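Local coordinates for CheA (Treponema denticola, PDB 6Y1Y), which probably relays signals from chemoreceptors to the flagellar motors as an autophosphorylating histidine kinase, represented by its dimerization domain alone, at residues Y48-K51 and T52-L56. Numbering follows the deposited sequence.
Sequences YKDK and TRRLL
Thr52 OG1 sits over the centre of one face of the Tyr48 ring, 3.6 Å above its plane, one helical turn along the same helix, 7-67. The Arg53 guanidinium likewise lies with one face over Lys49 O, and a water in its plane at the edge bridges NH2 to Asp50 OD1. Arg54 turns a face toward Lys51 CA, off-centre, with Lys51 NZ at its edge.

The example illustrates how side chains three or four residues apart meet along a helix, here partly through backbone carbonyls. Tyr48 O accepts twice, from Thr52 N and, on the other face of its carbonyl plane, from Thr52 OG1 at 2.9 Å. With OG1 beside its own backbone nitrogen (chi1 -63°), the threonine hydroxyl folds back to the preceding turn; a water then donates to both this oxygen and Tyr48 OH. Tyr48 OH also makes a hydrogen bond with Leu86 O of the second subunit, and its ring meets Tyr48 of that subunit edge-to-face.

On the polar flank, Arg54 NH1 forms a salt bridge to Asp50 OD2 at 2.9 Å, reaching it from above the carboxylate, whose plane is turned 64° from the guanidinium. The bend at chi3 (63°) brings the arginine tip back over the preceding turn, while NE pairs with Glu82 of helix 72-87.

Lys51 NZ stands 4.0 Å from Arg54 NH2, a like-charge approach that the carboxylates of Asp50 and Glu82 probably offset. The chemistry thus serves two ends: a threonine hydroxyl over the tyrosine ring, tied to its phenol oxygen by a water, at the dimer interface, and a charge network joining successive turns to the neighbouring helix.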
ATOM      1  N   TYR B  48     -17.025  -5.195  -3.889  1.00  9.12           N
ATOM      2  CA  TYR B  48     -16.719  -5.570  -5.266  1.00  8.55           C
ATOM      3  C   TYR B  48     -17.181  -6.988  -5.562  1.00  9.09           C
ATOM      4  O   TYR B  48     -17.783  -7.244  -6.613  1.00  8.15           O
ATOM      5  CB  TYR B  48     -15.201  -5.448  -5.502  1.00  6.68           C
ATOM      6  CG  TYR B  48     -14.695  -6.104  -6.783  1.00  7.24           C
ATOM      7  CD1 TYR B  48     -14.719  -5.413  -7.978  1.00  9.26           C
ATOM      8  CD2 TYR B  48     -14.197  -7.407  -6.780  1.00  9.97           C
ATOM      9  CE1 TYR B  48     -14.279  -6.004  -9.160  1.00  8.98           C
ATOM     10  CE2 TYR B  48     -13.748  -8.013  -7.967  1.00  7.11           C
ATOM     11  CZ  TYR B  48     -13.798  -7.293  -9.138  1.00  8.47           C
ATOM     12  OH  TYR B  48     -13.366  -7.864 -10.314  1.00  8.16           O
ATOM     13  N   LYS B  49     -16.944  -7.923  -4.633  1.00  8.05           N
ATOM     14  CA  LYS B  49     -17.347  -9.302  -4.871  1.00  9.58           C
ATOM     15  C   LYS B  49     -18.866  -9.438  -4.839  1.00  7.25           C
ATOM     16  O   LYS B  49     -19.438 -10.192  -5.630  1.00  9.92           O
ATOM     17  CB  LYS B  49     -16.679 -10.224  -3.852  1.00  9.13           C
ATOM     18  CG  LYS B  49     -15.181 -10.389  -4.090  1.00 11.05           C
ATOM     19  CD  LYS B  49     -14.557 -11.334  -3.071  1.00 14.72           C
ATOM     20  CE  LYS B  49     -13.055 -11.137  -3.045  1.00 17.32           C
ATOM     21  NZ  LYS B  49     -12.392 -11.959  -1.997  1.00 28.78           N
ATOM     22  N   ASP B  50     -19.538  -8.698  -3.949  1.00  8.34           N
ATOM     23  CA  ASP B  50     -21.003  -8.731  -3.917  1.00  9.98           C
ATOM     24  C   ASP B  50     -21.580  -8.239  -5.239  1.00  8.00           C
ATOM     25  O   ASP B  50     -22.488  -8.863  -5.809  1.00  9.10           O
ATOM     26  CB  ASP B  50     -21.522  -7.876  -2.758  1.00 11.11           C
ATOM     27  CG  ASP B  50     -23.042  -7.828  -2.697  1.00 10.81           C
ATOM     28  OD1 ASP B  50     -23.655  -8.896  -2.487  1.00 14.18           O
ATOM     29  OD2 ASP B  50     -23.628  -6.726  -2.864  1.00 13.45           O
ATOM     30  N   LYS B  51     -21.049  -7.131  -5.751  1.00  8.05           N
ATOM     31  CA  LYS B  51     -21.556  -6.581  -7.005  1.00  9.11           C
ATOM     32  C   LYS B  51     -21.238  -7.496  -8.181  1.00  8.79           C
ATOM     33  O   LYS B  51     -22.075  -7.687  -9.072  1.00 10.19           O
ATOM     34  CB  LYS B  51     -20.953  -5.198  -7.239  1.00  8.84           C
ATOM     35  CG  LYS B  51     -21.396  -4.132  -6.241  1.00 10.58           C
ATOM     36  CD  LYS B  51     -20.971  -2.746  -6.717  1.00 11.94           C
ATOM     37  CE  LYS B  51     -21.303  -1.658  -5.717  1.00 11.49           C
ATOM     38  NZ  LYS B  51     -22.766  -1.511  -5.527  1.00 11.99           N
ATOM     39  N   THR B  52     -20.037  -8.081  -8.197  1.00  7.75           N
ATOM     40  CA  THR B  52     -19.665  -8.954  -9.309  1.00  8.83           C
ATOM     41  C   THR B  52     -20.520 -10.210  -9.325  1.00  9.66           C
ATOM     42  O   THR B  52     -21.043 -10.590 -10.379  1.00  8.89           O
ATOM     43  CB  THR B  52     -18.185  -9.317  -9.206  1.00  7.96           C
ATOM     44  OG1 THR B  52     -17.386  -8.142  -9.330  1.00  8.93           O
ATOM     45  CG2 THR B  52     -17.790 -10.309 -10.302  1.00  8.66           C
ATOM     46  N   ARG B  53     -20.736 -10.826  -8.156  1.00  9.61           N
ATOM     47  CA  ARG B  53     -21.644 -11.965  -8.078  1.00 11.01           C
ATOM     48  C   ARG B  53     -23.039 -11.589  -8.561  1.00 10.57           C
ATOM     49  O   ARG B  53     -23.671 -12.346  -9.310  1.00 10.73           O
ATOM     50  CB  ARG B  53     -21.700 -12.503  -6.648  1.00 11.26           C
ATOM     51  CG  ARG B  53     -20.526 -13.399  -6.269  1.00 15.93           C
ATOM     52  CD  ARG B  53     -20.777 -14.098  -4.928  1.00 20.11           C
ATOM     53  NE  ARG B  53     -21.005 -13.141  -3.847  1.00 27.06           N
ATOM     54  CZ  ARG B  53     -20.055 -12.680  -3.038  1.00 23.49           C
ATOM     55  NH1 ARG B  53     -18.801 -13.091  -3.177  1.00 31.06           N
ATOM     56  NH2 ARG B  53     -20.363 -11.805  -2.087  1.00 18.57           N
ATOM     57  N   ARG B  54     -23.524 -10.409  -8.170  1.00 10.06           N
ATOM     58  CA  ARG B  54     -24.868 -10.005  -8.580  1.00  9.76           C
ATOM     59  C   ARG B  54     -24.955  -9.797 -10.091  1.00 10.44           C
ATOM     60  O   ARG B  54     -25.927 -10.225 -10.726  1.00 11.38           O
ATOM     61  CB  ARG B  54     -25.268  -8.736  -7.827  1.00 10.43           C
ATOM     62  CG  ARG B  54     -26.580  -8.129  -8.287  1.00 11.15           C
ATOM     63  CD  ARG B  54     -27.169  -7.237  -7.204  1.00 11.24           C
ATOM     64  NE  ARG B  54     -26.321  -6.091  -6.883  1.00 11.20           N
ATOM     65  CZ  ARG B  54     -25.657  -5.952  -5.746  1.00 11.59           C
ATOM     66  NH1 ARG B  54     -25.736  -6.889  -4.805  1.00 13.35           N
ATOM     67  NH2 ARG B  54     -24.915  -4.868  -5.536  1.00 14.72           N
ATOM     68  N   LEU B  55     -23.948  -9.149 -10.687  1.00  9.53           N
ATOM     69  CA  LEU B  55     -23.963  -8.945 -12.136  1.00  8.68           C
ATOM     70  C   LEU B  55     -23.922 -10.273 -12.894  1.00 11.43           C
ATOM     71  O   LEU B  55     -24.641 -10.458 -13.889  1.00  9.15           O
ATOM     72  CB  LEU B  55     -22.793  -8.053 -12.534  1.00 10.69           C
ATOM     73  CG  LEU B  55     -22.636  -7.790 -14.032  1.00 11.57           C
ATOM     74  CD1 LEU B  55     -23.879  -7.128 -14.602  1.00 13.73           C
ATOM     75  CD2 LEU B  55     -21.406  -6.940 -14.276  1.00 12.87           C
ATOM     76  N   LEU B  56     -23.063 -11.194 -12.460  1.00  8.85           N
ATOM     77  CA  LEU B  56     -22.964 -12.506 -13.092  1.00 11.18           C
ATOM     78  C   LEU B  56     -24.266 -13.285 -12.959  1.00 12.25           C
ATOM     79  O   LEU B  56     -24.650 -14.021 -13.874  1.00 11.57           O
ATOM     80  CB  LEU B  56     -21.804 -13.291 -12.478  1.00 11.51           C
ATOM     81  CG  LEU B  56     -20.420 -12.746 -12.821  1.00 11.56           C
ATOM     82  CD1 LEU B  56     -19.344 -13.580 -12.135  1.00 14.95           C
ATOM     83  CD2 LEU B  56     -20.216 -12.688 -14.337  1.00 15.22           C
TER
HETATM   84  O   HOH W   1     -15.909  -7.484 -11.787  1.00 17.81           O
HETATM   85  O   HOH W   2     -23.183 -11.511  -2.199  1.00 19.30           O